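Local coordinates for protein (S)-2-haloacid dehalogenase 4A (Burkholderia cepacia, PDB 2NO4) that hydrolyses small (S)-2-haloalkanoic acids to the corresponding (R)-2-hydroxy acids with inversion of configuration, releasing the halide, at residues Gly23-Val28 and Asn223-Leu228. Sequence-based numbering, arbitrary orientation.
Sequences GTLLDV and NSLSEL. With SO4 (sulfate ion), chain L.
Leu225 reaches across to Leu25 and Thr24, joining the two loops of the HAD-type Rossmann fold that follow the central strand 16-19 and the edge strand 220-222. The closely packed part is buried and mostly apolar: Leu25 CD2 lies 4.0 Å from Leu225 CD2, and the two leucine side chains meet at about a right angle. Phe19 and Ile204 of the sheet and Ala110 of helix 110-119 also pack on Leu225. The polar member is Thr24 O, 3.6 Å from the other methyl, Leu225 CD1, a van der Waals approach; that oxygen accepts a hydrogen bond from Arg206. Thr24 OG1 turns to the active site, where it bonds to the nucleophile Asp20 and to Ser186 N, consistent with the catalytic importance inferred for it.

By contrast, at the partly exposed Ser224 end a sulfate ion, probably from the crystallisation liquor, meets the backbone of Leu225. With CG anti to the carbonyl carbon (chi1 -76°), the side chain starts out beside the backbone N, and Leu225 CG lies 3.4 Å from the sulfate O3 that this N binds. Asp109 N and Arg206 NE hold the same ion. Ser224 OG accepts from Ser226 N at 3.2 Å, forming an ST turn at the start of the 3-10 segment 225-227, and donates to sulfate O4 at 2.7 Å. Leu225 N donates almost straight to sulfate O3, 2.8 Å with an N-H...O angle of 173°.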
loop_
_atom_site.group_PDB
_atom_site.type_symbol
_atom_site.label_atom_id
_atom_site.label_comp_id
_atom_site.label_asym_id
_atom_site.label_seq_id
_atom_site.Cartn_x
_atom_site.Cartn_y
_atom_site.Cartn_z
ATOM N N GLY B 23 -12.676 9.234 -0.276
ATOM C CA GLY B 23 -12.764 8.675 1.096
ATOM C C GLY B 23 -13.215 9.692 2.139
ATOM O O GLY B 23 -13.720 9.319 3.200
ATOM N N THR B 24 -13.057 10.975 1.815
ATOM C CA THR B 24 -13.350 12.076 2.746
ATOM C C THR B 24 -14.587 12.855 2.303
ATOM O O THR B 24 -15.566 12.937 3.046
ATOM C CB THR B 24 -12.126 12.987 2.873
ATOM O OG1 THR B 24 -11.005 12.188 3.261
ATOM C CG2 THR B 24 -12.329 14.132 3.935
ATOM N N LEU B 25 -14.528 13.431 1.100
ATOM C CA LEU B 25 -15.669 14.149 0.528
ATOM C C LEU B 25 -16.505 13.229 -0.346
ATOM O O LEU B 25 -17.707 13.397 -0.412
ATOM C CB LEU B 25 -15.213 15.359 -0.311
ATOM C CG LEU B 25 -14.474 16.459 0.475
ATOM C CD1 LEU B 25 -14.012 17.582 -0.442
ATOM C CD2 LEU B 25 -15.312 16.995 1.664
ATOM N N LEU B 26 -15.842 12.265 -0.992
ATOM C CA LEU B 26 -16.455 11.325 -1.937
ATOM C C LEU B 26 -16.391 9.919 -1.354
ATOM O O LEU B 26 -15.358 9.491 -0.846
ATOM C CB LEU B 26 -15.715 11.347 -3.276
ATOM C CG LEU B 26 -15.721 12.702 -3.993
ATOM C CD1 LEU B 26 -14.898 12.663 -5.286
ATOM C CD2 LEU B 26 -17.183 13.083 -4.278
ATOM N N ASP B 27 -17.488 9.195 -1.492
ATOM C CA ASP B 27 -17.644 7.883 -0.859
ATOM C C ASP B 27 -17.113 6.766 -1.779
ATOM O O ASP B 27 -17.798 6.370 -2.709
ATOM C CB ASP B 27 -19.125 7.689 -0.545
ATOM C CG ASP B 27 -19.391 6.470 0.269
ATOM O OD1 ASP B 27 -18.570 5.526 0.285
ATOM O OD2 ASP B 27 -20.451 6.467 0.906
ATOM N N VAL B 28 -15.894 6.292 -1.542
ATOM C CA VAL B 28 -15.297 5.296 -2.469
ATOM C C VAL B 28 -16.148 3.981 -2.589
ATOM O O VAL B 28 -16.162 3.335 -3.654
ATOM C CB VAL B 28 -13.734 5.026 -2.244
ATOM C CG1 VAL B 28 -12.904 6.311 -2.439
ATOM C CG2 VAL B 28 -13.410 4.393 -0.871
ATOM N N ASN B 223 -16.374 12.470 13.852
ATOM C CA ASN B 223 -17.009 11.345 13.169
ATOM C C ASN B 223 -17.814 11.749 11.936
ATOM O O ASN B 223 -18.395 10.914 11.283
ATOM C CB ASN B 223 -17.849 10.494 14.156
ATOM C CG ASN B 223 -19.092 11.236 14.691
ATOM O OD1 ASN B 223 -19.787 10.725 15.572
ATOM N ND2 ASN B 223 -19.365 12.440 14.175
ATOM N N SER B 224 -17.819 13.039 11.624
ATOM C CA SER B 224 -18.625 13.554 10.557
ATOM C C SER B 224 -18.026 14.849 10.087
ATOM O O SER B 224 -17.514 15.636 10.892
ATOM C CB SER B 224 -20.058 13.838 11.095
ATOM O OG SER B 224 -20.811 14.519 10.126
ATOM N N LEU B 225 -18.178 15.121 8.790
ATOM C CA LEU B 225 -17.754 16.402 8.258
ATOM C C LEU B 225 -18.516 17.599 8.916
ATOM O O LEU B 225 -17.951 18.679 9.106
ATOM C CB LEU B 225 -17.989 16.400 6.751
ATOM C CG LEU B 225 -17.033 15.636 5.826
ATOM C CD1 LEU B 225 -17.771 15.416 4.490
ATOM C CD2 LEU B 225 -15.682 16.351 5.608
ATOM N N SER B 226 -19.790 17.403 9.250
ATOM C CA SER B 226 -20.568 18.429 9.966
ATOM C C SER B 226 -19.904 18.902 11.273
ATOM O O SER B 226 -20.071 20.048 11.673
ATOM C CB SER B 226 -21.993 17.925 10.237
ATOM O OG SER B 226 -21.968 16.877 11.198
ATOM N N GLU B 227 -19.141 18.029 11.923
ATOM C CA GLU B 227 -18.438 18.385 13.166
ATOM C C GLU B 227 -17.253 19.282 12.991
ATOM O O GLU B 227 -16.702 19.779 13.974
ATOM C CB GLU B 227 -18.019 17.137 13.933
ATOM C CG GLU B 227 -19.183 16.245 14.297
ATOM C CD GLU B 227 -20.150 16.874 15.301
ATOM O OE1 GLU B 227 -21.259 16.317 15.449
ATOM O OE2 GLU B 227 -19.828 17.907 15.940
ATOM N N LEU B 228 -16.850 19.491 11.744
ATOM C CA LEU B 228 -15.805 20.446 11.437
ATOM C C LEU B 228 -16.318 21.846 11.677
ATOM O O LEU B 228 -15.529 22.764 11.894
ATOM C CB LEU B 228 -15.379 20.331 9.964
ATOM C CG LEU B 228 -14.616 19.091 9.476
ATOM C CD1 LEU B 228 -14.423 19.196 7.933
ATOM C CD2 LEU B 228 -13.240 18.967 10.209
HETATM S S SO4 L . -20.540 12.815 6.731
HETATM O O1 SO4 L . -21.065 13.592 5.584
HETATM O O2 SO4 L . -20.628 11.343 6.536
HETATM O O3 SO4 L . -19.176 13.243 6.923
HETATM O O4 SO4 L . -21.357 13.026 7.912
#